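Local structure of proline dehydrogenase (Deinococcus radiodurans, 4H6Q) at residues D55-N60 against V277-P282; K94-I99 against G131-L136; N228-D233 against E255-Y260. The protein oxidises L-proline to delta-1-pyrroline-5-carboxylate with FAD as cofactor and a quinone as electron acceptor, the first step in breaking proline down to glutamate. One frame throughout, in Å; residues are numbered along the deposited sequence.

Contact 1: D55-N60 against V277-P282; sequences DGIAGN and VRVYLP. With TFB (tetrahydrofuran-2-carboxylic acid), chain D.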
loop_
_atom_site.group_PDB
_atom_site.type_symbol
_atom_site.label_atom_id
_atom_site.label_comp_id
_atom_site.label_asym_id
_atom_site.label_seq_id
_atom_site.Cartn_x
_atom_site.Cartn_y
_atom_site.Cartn_z
ATOM N N ASP A 55 -3.505 0.584 20.203
ATOM C CA ASP A 55 -2.897 1.920 20.277
ATOM C C ASP A 55 -3.613 2.931 19.347
ATOM O O ASP A 55 -3.109 4.033 19.083
ATOM C CB ASP A 55 -1.422 1.848 19.861
ATOM C CG ASP A 55 -0.509 1.285 20.951
ATOM O OD1 ASP A 55 -0.939 1.208 22.114
ATOM O OD2 ASP A 55 0.655 0.921 20.645
ATOM N N GLY A 56 -4.797 2.583 18.872
ATOM C CA GLY A 56 -5.616 3.508 18.102
ATOM C C GLY A 56 -5.162 3.621 16.651
ATOM O O GLY A 56 -5.549 4.559 15.970
ATOM N N ILE A 57 -4.386 2.669 16.160
ATOM C CA ILE A 57 -3.837 2.694 14.797
ATOM C C ILE A 57 -4.447 1.541 14.021
ATOM O O ILE A 57 -4.535 0.418 14.513
ATOM C CB ILE A 57 -2.306 2.587 14.869
ATOM C CG1 ILE A 57 -1.718 3.793 15.651
ATOM C CG2 ILE A 57 -1.694 2.500 13.447
ATOM C CD1 ILE A 57 -0.277 3.538 16.105
ATOM N N ALA A 58 -4.877 1.826 12.787
ATOM C CA ALA A 58 -5.454 0.816 11.914
ATOM C C ALA A 58 -4.367 0.043 11.150
ATOM O O ALA A 58 -3.191 0.504 11.057
ATOM C CB ALA A 58 -6.442 1.485 10.916
ATOM N N GLY A 59 -4.711 -1.138 10.610
ATOM C CA GLY A 59 -3.745 -1.930 9.859
ATOM C C GLY A 59 -4.108 -2.032 8.369
ATOM O O GLY A 59 -5.269 -1.920 7.945
ATOM N N ASN A 60 -3.079 -2.279 7.583
ATOM C CA ASN A 60 -3.203 -2.451 6.136
ATOM C C ASN A 60 -2.295 -3.651 5.827
ATOM O O ASN A 60 -1.051 -3.521 5.757
ATOM C CB ASN A 60 -2.702 -1.162 5.442
ATOM C CG ASN A 60 -2.549 -1.287 3.972
ATOM O OD1 ASN A 60 -2.963 -2.277 3.339
ATOM N ND2 ASN A 60 -1.916 -0.256 3.382
ATOM N N VAL A 277 -4.599 7.088 11.368
ATOM C CA VAL A 277 -3.300 6.539 10.997
ATOM C C VAL A 277 -3.508 5.064 10.660
ATOM O O VAL A 277 -4.159 4.333 11.411
ATOM C CB VAL A 277 -2.275 6.639 12.140
ATOM C CG1 VAL A 277 -0.897 6.064 11.706
ATOM C CG2 VAL A 277 -2.137 8.069 12.658
ATOM N N ARG A 278 -2.956 4.603 9.536
ATOM C CA ARG A 278 -3.049 3.190 9.155
ATOM C C ARG A 278 -1.683 2.712 8.719
ATOM O O ARG A 278 -1.073 3.297 7.818
ATOM C CB ARG A 278 -4.066 3.010 8.017
ATOM C CG ARG A 278 -4.307 1.530 7.701
ATOM C CD ARG A 278 -5.258 1.367 6.517
ATOM N NE ARG A 278 -6.616 1.922 6.718
ATOM C CZ ARG A 278 -7.635 1.257 7.263
ATOM N NH1 ARG A 278 -7.478 0.026 7.773
ATOM N NH2 ARG A 278 -8.837 1.823 7.238
ATOM N N VAL A 279 -1.203 1.640 9.346
ATOM C CA VAL A 279 0.143 1.171 9.126
ATOM C C VAL A 279 0.160 -0.000 8.167
ATOM O O VAL A 279 -0.620 -0.970 8.298
ATOM C CB VAL A 279 0.806 0.775 10.481
ATOM C CG1 VAL A 279 2.062 -0.074 10.306
ATOM C CG2 VAL A 279 1.115 2.042 11.260
ATOM N N TYR A 280 1.071 0.075 7.164
ATOM C CA TYR A 280 1.285 -0.987 6.196
ATOM C C TYR A 280 2.037 -2.111 6.905
ATOM O O TYR A 280 3.168 -1.911 7.388
ATOM C CB TYR A 280 2.074 -0.391 5.009
ATOM C CG TYR A 280 2.141 -1.252 3.767
ATOM C CD1 TYR A 280 1.391 -0.924 2.614
ATOM C CD2 TYR A 280 3.014 -2.371 3.684
ATOM C CE1 TYR A 280 1.435 -1.690 1.469
ATOM C CE2 TYR A 280 3.066 -3.164 2.534
ATOM C CZ TYR A 280 2.257 -2.818 1.440
ATOM O OH TYR A 280 2.362 -3.631 0.355
ATOM N N LEU A 281 1.400 -3.284 6.955
ATOM C CA LEU A 281 1.784 -4.375 7.859
ATOM C C LEU A 281 2.078 -5.613 7.029
ATOM O O LEU A 281 1.209 -6.371 6.665
ATOM C CB LEU A 281 0.681 -4.640 8.875
ATOM C CG LEU A 281 1.044 -5.467 10.107
ATOM C CD1 LEU A 281 1.327 -6.946 9.845
ATOM C CD2 LEU A 281 2.131 -4.793 10.872
ATOM N N PRO A 282 3.369 -5.809 6.652
ATOM C CA PRO A 282 3.730 -6.922 5.754
ATOM C C PRO A 282 4.138 -8.164 6.521
ATOM O O PRO A 282 4.660 -8.077 7.651
ATOM C CB PRO A 282 4.911 -6.340 4.992
ATOM C CG PRO A 282 5.569 -5.410 5.968
ATOM C CD PRO A 282 4.528 -4.937 6.960
HETATM O OA TFB D . 5.124 -0.671 -1.713
HETATM C CA TFB D . 6.357 -0.359 -1.075
HETATM C C TFB D . 7.312 -1.532 -1.154
HETATM O OB TFB D . 8.527 -1.343 -0.881
HETATM C CB TFB D . 6.048 -0.067 0.332
HETATM C CG TFB D . 4.783 -0.758 0.559
HETATM C CD TFB D . 4.111 -0.935 -0.747
HETATM O OXT TFB D . 6.922 -2.709 -1.493
HETATM O O HOH W 1 -6.178 5.945 13.638
HETATM O O HOH W 2 -0.883 1.755 5.182
#

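Contact 2: K94-I99 against G131-L136; sequences KPYVSI and GGFICL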
loop_
_atom_site.group_PDB
_atom_site.type_symbol
_atom_site.label_atom_id
_atom_site.label_comp_id
_atom_site.label_asym_id
_atom_site.label_seq_id
_atom_site.Cartn_x
_atom_site.Cartn_y
_atom_site.Cartn_z
ATOM N N LYS A 94 -11.666 -5.807 10.120
ATOM C CA LYS A 94 -12.186 -5.486 8.798
ATOM C C LYS A 94 -11.024 -5.641 7.811
ATOM O O LYS A 94 -9.996 -5.018 7.955
ATOM C CB LYS A 94 -12.739 -4.054 8.773
ATOM C CG LYS A 94 -13.756 -3.760 7.674
ATOM C CD LYS A 94 -14.291 -2.278 7.798
ATOM C CE LYS A 94 -15.703 -2.148 7.322
ATOM N NZ LYS A 94 -16.625 -2.310 8.481
ATOM N N PRO A 95 -11.194 -6.477 6.775
ATOM C CA PRO A 95 -10.065 -6.675 5.856
ATOM C C PRO A 95 -9.703 -5.396 5.106
ATOM O O PRO A 95 -10.559 -4.657 4.502
ATOM C CB PRO A 95 -10.564 -7.794 4.926
ATOM C CG PRO A 95 -11.741 -8.398 5.599
ATOM C CD PRO A 95 -12.342 -7.327 6.442
ATOM N N TYR A 96 -8.468 -4.995 5.282
ATOM C CA TYR A 96 -7.878 -3.919 4.479
ATOM C C TYR A 96 -6.522 -4.482 4.073
ATOM O O TYR A 96 -5.682 -4.704 4.942
ATOM C CB TYR A 96 -7.740 -2.648 5.313
ATOM C CG TYR A 96 -7.331 -1.421 4.544
ATOM C CD1 TYR A 96 -8.196 -0.322 4.493
ATOM C CD2 TYR A 96 -6.092 -1.341 3.864
ATOM C CE1 TYR A 96 -7.826 0.878 3.838
ATOM C CE2 TYR A 96 -5.741 -0.167 3.144
ATOM C CZ TYR A 96 -6.594 0.927 3.165
ATOM O OH TYR A 96 -6.192 2.091 2.522
ATOM N N VAL A 97 -6.354 -4.763 2.782
ATOM C CA VAL A 97 -5.196 -5.509 2.288
ATOM C C VAL A 97 -4.653 -4.789 1.051
ATOM O O VAL A 97 -5.438 -4.371 0.169
ATOM C CB VAL A 97 -5.588 -6.992 1.943
ATOM C CG1 VAL A 97 -4.460 -7.730 1.285
ATOM C CG2 VAL A 97 -6.091 -7.725 3.181
ATOM N N SER A 98 -3.316 -4.734 0.957
ATOM C CA SER A 98 -2.625 -4.229 -0.227
ATOM C C SER A 98 -2.017 -5.361 -0.974
ATOM O O SER A 98 -1.349 -6.213 -0.371
ATOM C CB SER A 98 -1.558 -3.193 0.175
ATOM O OG SER A 98 -2.158 -2.004 0.736
ATOM N N ILE A 99 -2.249 -5.366 -2.283
ATOM C CA ILE A 99 -1.653 -6.370 -3.173
ATOM C C ILE A 99 -0.844 -5.687 -4.250
ATOM O O ILE A 99 -1.164 -4.581 -4.717
ATOM C CB ILE A 99 -2.710 -7.314 -3.808
ATOM C CG1 ILE A 99 -3.675 -6.571 -4.746
ATOM C CG2 ILE A 99 -3.481 -8.061 -2.683
ATOM C CD1 ILE A 99 -4.670 -7.500 -5.474
ATOM N N GLY A 131 -17.071 -6.336 4.000
ATOM C CA GLY A 131 -17.087 -4.880 4.138
ATOM C C GLY A 131 -15.708 -4.255 4.023
ATOM O O GLY A 131 -15.488 -3.114 4.425
ATOM N N GLY A 132 -14.762 -5.021 3.476
ATOM C CA GLY A 132 -13.360 -4.612 3.393
ATOM C C GLY A 132 -12.929 -3.838 2.170
ATOM O O GLY A 132 -13.757 -3.323 1.361
ATOM N N PHE A 133 -11.592 -3.738 2.015
ATOM C CA PHE A 133 -10.983 -2.843 1.054
ATOM C C PHE A 133 -9.672 -3.430 0.544
ATOM O O PHE A 133 -8.879 -3.959 1.377
ATOM C CB PHE A 133 -10.718 -1.477 1.722
ATOM C CG PHE A 133 -10.132 -0.438 0.809
ATOM C CD1 PHE A 133 -10.955 0.373 0.033
ATOM C CD2 PHE A 133 -8.753 -0.262 0.746
ATOM C CE1 PHE A 133 -10.387 1.380 -0.784
ATOM C CE2 PHE A 133 -8.194 0.712 -0.054
ATOM C CZ PHE A 133 -9.010 1.525 -0.824
ATOM N N ILE A 134 -9.404 -3.269 -0.759
ATOM C CA ILE A 134 -8.118 -3.698 -1.327
ATOM C C ILE A 134 -7.458 -2.506 -1.971
ATOM O O ILE A 134 -8.099 -1.803 -2.772
ATOM C CB ILE A 134 -8.355 -4.762 -2.431
ATOM C CG1 ILE A 134 -9.052 -6.030 -1.886
ATOM C CG2 ILE A 134 -7.042 -5.127 -3.139
ATOM C CD1 ILE A 134 -8.285 -6.718 -0.692
ATOM N N CYS A 135 -6.171 -2.301 -1.663
ATOM C CA CYS A 135 -5.367 -1.345 -2.400
ATOM C C CYS A 135 -4.480 -2.061 -3.427
ATOM O O CYS A 135 -3.795 -3.036 -3.067
ATOM C CB CYS A 135 -4.483 -0.505 -1.457
ATOM S SG CYS A 135 -3.453 0.699 -2.380
ATOM N N LEU A 136 -4.494 -1.591 -4.675
ATOM C CA LEU A 136 -3.542 -2.026 -5.711
ATOM C C LEU A 136 -2.293 -1.158 -5.571
ATOM O O LEU A 136 -2.288 0.029 -5.963
ATOM C CB LEU A 136 -4.146 -1.858 -7.110
ATOM C CG LEU A 136 -5.571 -2.447 -7.241
ATOM C CD1 LEU A 136 -6.135 -2.129 -8.612
ATOM C CD2 LEU A 136 -5.608 -3.964 -6.974
#

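Contact 3: N228-D233 against E255-Y260; sequences NVATHD and EFQMLY. With FAD (flavin-adenine dinucleotide), chain C.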
loop_
_atom_site.group_PDB
_atom_site.type_symbol
_atom_site.label_atom_id
_atom_site.label_comp_id
_atom_site.label_asym_id
_atom_site.label_seq_id
_atom_site.Cartn_x
_atom_site.Cartn_y
_atom_site.Cartn_z
ATOM N N ASN A 228 -4.860 8.938 1.129
ATOM C CA ASN A 228 -3.965 8.334 2.121
ATOM C C ASN A 228 -2.604 9.006 1.983
ATOM O O ASN A 228 -1.971 8.892 0.916
ATOM C CB ASN A 228 -3.872 6.799 1.959
ATOM C CG ASN A 228 -5.224 6.168 1.792
ATOM O OD1 ASN A 228 -6.070 6.254 2.702
ATOM N ND2 ASN A 228 -5.482 5.556 0.622
ATOM N N VAL A 229 -2.196 9.714 3.025
ATOM C CA VAL A 229 -0.949 10.484 2.984
ATOM C C VAL A 229 0.155 9.575 3.537
ATOM O O VAL A 229 0.400 9.527 4.750
ATOM C CB VAL A 229 -1.100 11.785 3.801
ATOM C CG1 VAL A 229 0.184 12.629 3.750
ATOM C CG2 VAL A 229 -2.277 12.608 3.250
ATOM N N ALA A 230 0.743 8.778 2.630
ATOM C CA ALA A 230 1.698 7.729 3.015
ATOM C C ALA A 230 3.123 8.254 2.945
ATOM O O ALA A 230 3.719 8.305 1.857
ATOM C CB ALA A 230 1.529 6.521 2.085
ATOM N N THR A 231 3.650 8.660 4.091
ATOM C CA THR A 231 5.007 9.185 4.185
ATOM C C THR A 231 5.439 9.223 5.629
ATOM O O THR A 231 4.578 9.268 6.544
ATOM C CB THR A 231 5.114 10.625 3.568
ATOM O OG1 THR A 231 6.482 11.051 3.561
ATOM C CG2 THR A 231 4.283 11.679 4.359
ATOM N N HIS A 232 6.756 9.203 5.850
ATOM C CA HIS A 232 7.300 9.414 7.195
ATOM C C HIS A 232 8.018 10.774 7.279
ATOM O O HIS A 232 8.711 11.065 8.262
ATOM C CB HIS A 232 8.265 8.295 7.588
ATOM C CG HIS A 232 7.806 6.933 7.152
ATOM N ND1 HIS A 232 8.164 6.398 5.925
ATOM C CD2 HIS A 232 7.033 5.995 7.769
ATOM C CE1 HIS A 232 7.607 5.202 5.797
ATOM N NE2 HIS A 232 6.917 4.934 6.907
ATOM N N ASP A 233 7.855 11.595 6.237
ATOM C CA ASP A 233 8.528 12.903 6.159
ATOM C C ASP A 233 7.737 13.936 6.988
ATOM O O ASP A 233 6.639 14.332 6.625
ATOM C CB ASP A 233 8.623 13.320 4.680
ATOM C CG ASP A 233 9.295 14.644 4.476
ATOM O OD1 ASP A 233 9.337 15.518 5.379
ATOM O OD2 ASP A 233 9.769 14.853 3.330
ATOM N N GLU A 255 -6.333 9.946 5.778
ATOM C CA GLU A 255 -5.541 9.327 6.851
ATOM C C GLU A 255 -4.079 9.427 6.480
ATOM O O GLU A 255 -3.714 9.503 5.278
ATOM C CB GLU A 255 -5.927 7.874 7.095
ATOM C CG GLU A 255 -5.674 6.922 5.898
ATOM C CD GLU A 255 -6.460 5.660 6.008
ATOM O OE1 GLU A 255 -5.923 4.547 5.722
ATOM O OE2 GLU A 255 -7.685 5.739 6.359
ATOM N N PHE A 256 -3.247 9.432 7.517
ATOM C CA PHE A 256 -1.798 9.252 7.339
ATOM C C PHE A 256 -1.522 7.761 7.310
ATOM O O PHE A 256 -2.198 6.965 7.980
ATOM C CB PHE A 256 -1.025 9.898 8.491
ATOM C CG PHE A 256 -1.085 11.395 8.473
ATOM C CD1 PHE A 256 -0.409 12.126 7.494
ATOM C CD2 PHE A 256 -1.925 12.068 9.365
ATOM C CE1 PHE A 256 -0.484 13.514 7.475
ATOM C CE2 PHE A 256 -2.004 13.426 9.359
ATOM C CZ PHE A 256 -1.300 14.177 8.398
ATOM N N GLN A 257 -0.496 7.376 6.533
ATOM C CA GLN A 257 -0.053 5.980 6.507
ATOM C C GLN A 257 1.444 5.895 6.606
ATOM O O GLN A 257 2.158 6.766 6.094
ATOM C CB GLN A 257 -0.495 5.254 5.222
ATOM C CG GLN A 257 -2.033 5.129 5.108
ATOM C CD GLN A 257 -2.461 4.238 3.946
ATOM O OE1 GLN A 257 -1.636 3.867 3.102
ATOM N NE2 GLN A 257 -3.751 3.914 3.869
ATOM N N MET A 258 1.940 4.855 7.315
ATOM C CA MET A 258 3.391 4.653 7.528
ATOM C C MET A 258 3.665 3.162 7.387
ATOM O O MET A 258 2.745 2.321 7.557
ATOM C CB MET A 258 3.770 5.043 8.963
ATOM C CG MET A 258 3.832 6.542 9.175
ATOM S SD MET A 258 2.265 7.212 9.670
ATOM C CE MET A 258 2.703 8.960 9.480
ATOM N N LEU A 259 4.927 2.830 7.103
ATOM C CA LEU A 259 5.344 1.438 7.087
ATOM C C LEU A 259 5.583 0.934 8.511
ATOM O O LEU A 259 6.114 1.688 9.364
ATOM C CB LEU A 259 6.596 1.225 6.216
ATOM C CG LEU A 259 6.497 1.690 4.737
ATOM C CD1 LEU A 259 7.854 1.403 4.009
ATOM C CD2 LEU A 259 5.371 0.983 4.037
ATOM N N TYR A 260 5.244 -0.328 8.736
ATOM C CA TYR A 260 5.519 -0.967 10.039
ATOM C C TYR A 260 6.961 -0.704 10.462
ATOM O O TYR A 260 7.914 -0.938 9.668
ATOM C CB TYR A 260 5.250 -2.460 9.889
ATOM C CG TYR A 260 5.426 -3.303 11.131
ATOM C CD1 TYR A 260 4.593 -3.198 12.263
ATOM C CD2 TYR A 260 6.436 -4.265 11.171
ATOM C CE1 TYR A 260 4.761 -4.096 13.373
ATOM C CE2 TYR A 260 6.627 -5.076 12.236
ATOM C CZ TYR A 260 5.822 -4.998 13.313
ATOM O OH TYR A 260 6.126 -5.873 14.346
HETATM P PA FAD C . 11.859 9.938 2.729
HETATM O O1A FAD C . 12.073 11.362 2.206
HETATM O O2A FAD C . 12.515 8.832 2.010
HETATM O O5B FAD C . 12.209 9.739 4.176
HETATM C C5B FAD C . 11.683 10.616 5.160
HETATM C C4B FAD C . 12.140 10.276 6.563
HETATM O O4B FAD C . 11.409 9.147 6.983
HETATM C C3B FAD C . 13.561 9.850 6.662
HETATM O O3B FAD C . 14.496 10.915 6.724
HETATM C C2B FAD C . 13.517 9.016 7.885
HETATM O O2B FAD C . 13.388 9.793 9.056
HETATM C C1B FAD C . 12.245 8.261 7.670
HETATM N N9A FAD C . 12.405 7.037 6.884
HETATM C C8A FAD C . 11.801 6.747 5.663
HETATM N N7A FAD C . 12.149 5.541 5.214
HETATM C C5A FAD C . 12.985 4.984 6.178
HETATM C C6A FAD C . 13.661 3.783 6.282
HETATM N N6A FAD C . 13.555 2.776 5.276
HETATM N N1A FAD C . 14.419 3.573 7.370
HETATM C C2A FAD C . 14.536 4.491 8.351
HETATM N N3A FAD C . 13.910 5.677 8.302
HETATM C C4A FAD C . 13.140 5.917 7.245
HETATM N N1 FAD C . 5.959 3.470 -3.045
HETATM C C2 FAD C . 5.620 2.860 -4.213
HETATM O O2 FAD C . 6.380 3.106 -5.253
HETATM N N3 FAD C . 4.531 2.039 -4.334
HETATM C C4 FAD C . 3.705 1.775 -3.248
HETATM O O4 FAD C . 2.647 0.949 -3.382
HETATM C C4X FAD C . 4.029 2.401 -1.965
HETATM N N5 FAD C . 3.250 2.179 -0.858
HETATM C C5X FAD C . 3.595 2.834 0.303
HETATM C C6 FAD C . 2.812 2.637 1.452
HETATM C C7 FAD C . 3.129 3.323 2.652
HETATM C C7M FAD C . 2.279 3.112 3.902
HETATM C C8 FAD C . 4.241 4.201 2.667
HETATM C C8M FAD C . 4.609 4.954 3.916
HETATM C C9 FAD C . 5.038 4.362 1.523
HETATM C C9A FAD C . 4.711 3.707 0.352
HETATM N N10 FAD C . 5.510 3.919 -0.789
HETATM C C10 FAD C . 5.179 3.259 -1.947
HETATM C "C1'" FAD C . 6.636 4.837 -0.791
HETATM C "C2'" FAD C . 8.003 4.248 -0.628
HETATM O "O2'" FAD C . 7.840 3.096 0.191
HETATM C "C3'" FAD C . 8.726 5.542 -0.181
HETATM O "O3'" FAD C . 9.410 6.225 -1.189
HETATM C "C4'" FAD C . 9.552 5.481 1.042
HETATM O "O4'" FAD C . 8.684 5.075 2.040
HETATM C "C5'" FAD C . 10.113 6.868 1.317
HETATM O "O5'" FAD C . 9.797 7.226 2.627
HETATM P P FAD C . 9.178 8.642 3.006
HETATM O O1P FAD C . 7.962 9.179 2.192
HETATM O O2P FAD C . 9.119 8.569 4.555
HETATM O O3P FAD C . 10.352 9.733 2.807
#

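Contact 1: D55-N60 against V277-P282
N60 and Y280 meet near the substrate pocket, only Y280 touching the bound proline analogue: ND2 of N60 lies 3.5 Å from CD1 of the Y280 ring, amide and ring planes 70° apart. The Y280 side chain leaves with CG anti to its own nitrogen (chi1 -167°), which brings one ring face under tetrahydrofuran-2-carboxylic acid, whose CG is 3.4 Å from Y280 CZ. The hydroxyl of Y280 is hydrogen-bonded to D137, and N60 OD1 to S98. A leucine in place of Y280 would probably deprive the ligand of its flat support and D137 of its hydroxyl partner. Beneath these groups the backbones pair in parallel, from A58 N to V277 O (2.9 Å) through to L281 N to N60 O (2.7 Å); these are the first and last strands of the (beta-alpha)8 barrel, so their pairing helps close it. One step further out, the R278 chain bends at chi3, and NH1 donates to G59 O at 2.9 Å, almost in the guanidinium plane, while A58 CB covers one face. Facing helices 42-54 and 264-272, I57 CG2 packs 3.6 Å from V279 CG2. G56, ending helix 42-54 in a Schellman motif, reaches V277 N through a water.

Contact 2: K94-I99 against G131-L136
Two adjacent parallel strands of the TIM barrel, 96-99 and 133-136, are joined by backbone bonds and by side chains on both faces. P95 O receives F133 N at 2.8 Å, V97 bonds through its N to F133 O and through its O to C135 N, and I99 N meets C135 O at 2.9 Å, nearly in line with that carbonyl. On the inner face Y96 and F133 run side by side, both with CG anti to the backbone nitrogen. F133 CD2 sits over one face of the tyrosine ring, 3.4 Å from Y96 CE1 and displaced toward the rim; the planes are tilted 34° to each other. Further along this face S98 OG touches C135 CB at 3.5 Å, while its hydroxyl is held by N60 and by R189, an FAD-binding residue. The other face is wholly aliphatic: I134 CD1 lies 3.8 Å from V97 CB, and I99 CG1 reaches L136 CD2 at 3.9 Å. G132 CA comes within 3.0 Å of P95 O, which leaves little room for a side chain. G131, at positive phi, ends helix 115-129 in a Schellman motif. That helix covers I134 and I99, and helix 71-90 packs on V97 and P95. Strand 58-63 pairs with 96-99 on one flank and 163-168 with 133-136 on the other; on the inner face Y96 and S98 reach past 58-63 to R278 and Y280 of strand 277-283.

Contact 3: N228-D233 against E255-Y260
N228 and Q257 lay their amides almost flat against each other, planes 13° apart, with N228 CG 3.4 Å from Q257 NE2. This is the close-packed half of the contact. Q257 NE2, stacked on N228, donates in its amide plane to E255 OE1 at 2.9 Å, reaching the carboxylate on its anti side; the same oxygen forms a salt bridge with R278, and OE2 is hydrogen-bonded to Y226, so this buried charge is probably well compensated. Q257 OE1 accepts from R189 NE, and N228 ND2 donates to N187. On the opposite face V229 CB meets F256 CD1 at 3.8 Å. The strands are bonded firmly at V229 N to E255 O (2.7 Å), but the last backbone link, T231 N to Q257 O, is weak; beyond it the strand pairing ends, and T231 and H232 turn to the FAD diphosphate. In H232, CG anti to the carbonyl carbon (chi1 -40°) swings the ring between L259 and the phosphate, where NE2 accepts from L259 N at 2.9 Å, close to the ring plane, and ND1 donates to FAD O2P at 2.7 Å; this double use fixes the ring's rotation. T231 OG1 holds FAD O1P and closes an ST turn with D233 N, while L259 CD2 rests 3.5 Å from C7 of the flavin. Toward the partly exposed end D233 is salt-bridged to K192 and stands at the N-cap of helix 234-246. That helix links the two strands in a beta-alpha-beta unit and covers V229 and F256, helix 206-222 packs on V229, and strands 188-191 and 277-283 flank the pair.

In the fold
All three contacts are parallel strand pairs of one eight-stranded barrel, and all are largely buried. Contact 1 joins the strands that come first and last in sequence, whereas contacts 2 and 3 each join consecutive strands. Strand 277-283 of contact 1 lies beside 254-259 of contact 3, so Y280 N can bond to M258 O; strand 96-99 of contact 2 lies beside 58-63 of contact 1, and N60 and S98 meet on their inner face. Contact 2 is mostly aromatic and aliphatic, contact 1 lends a ring to the substrate pocket, and contact 3 opens onto the phosphate and flavin of FAD. Exposed or partly exposed residues include D55, G56, A58 and R278 in contact 1, K94 and G131 in contact 2, and D233 and Y260 in contact 3.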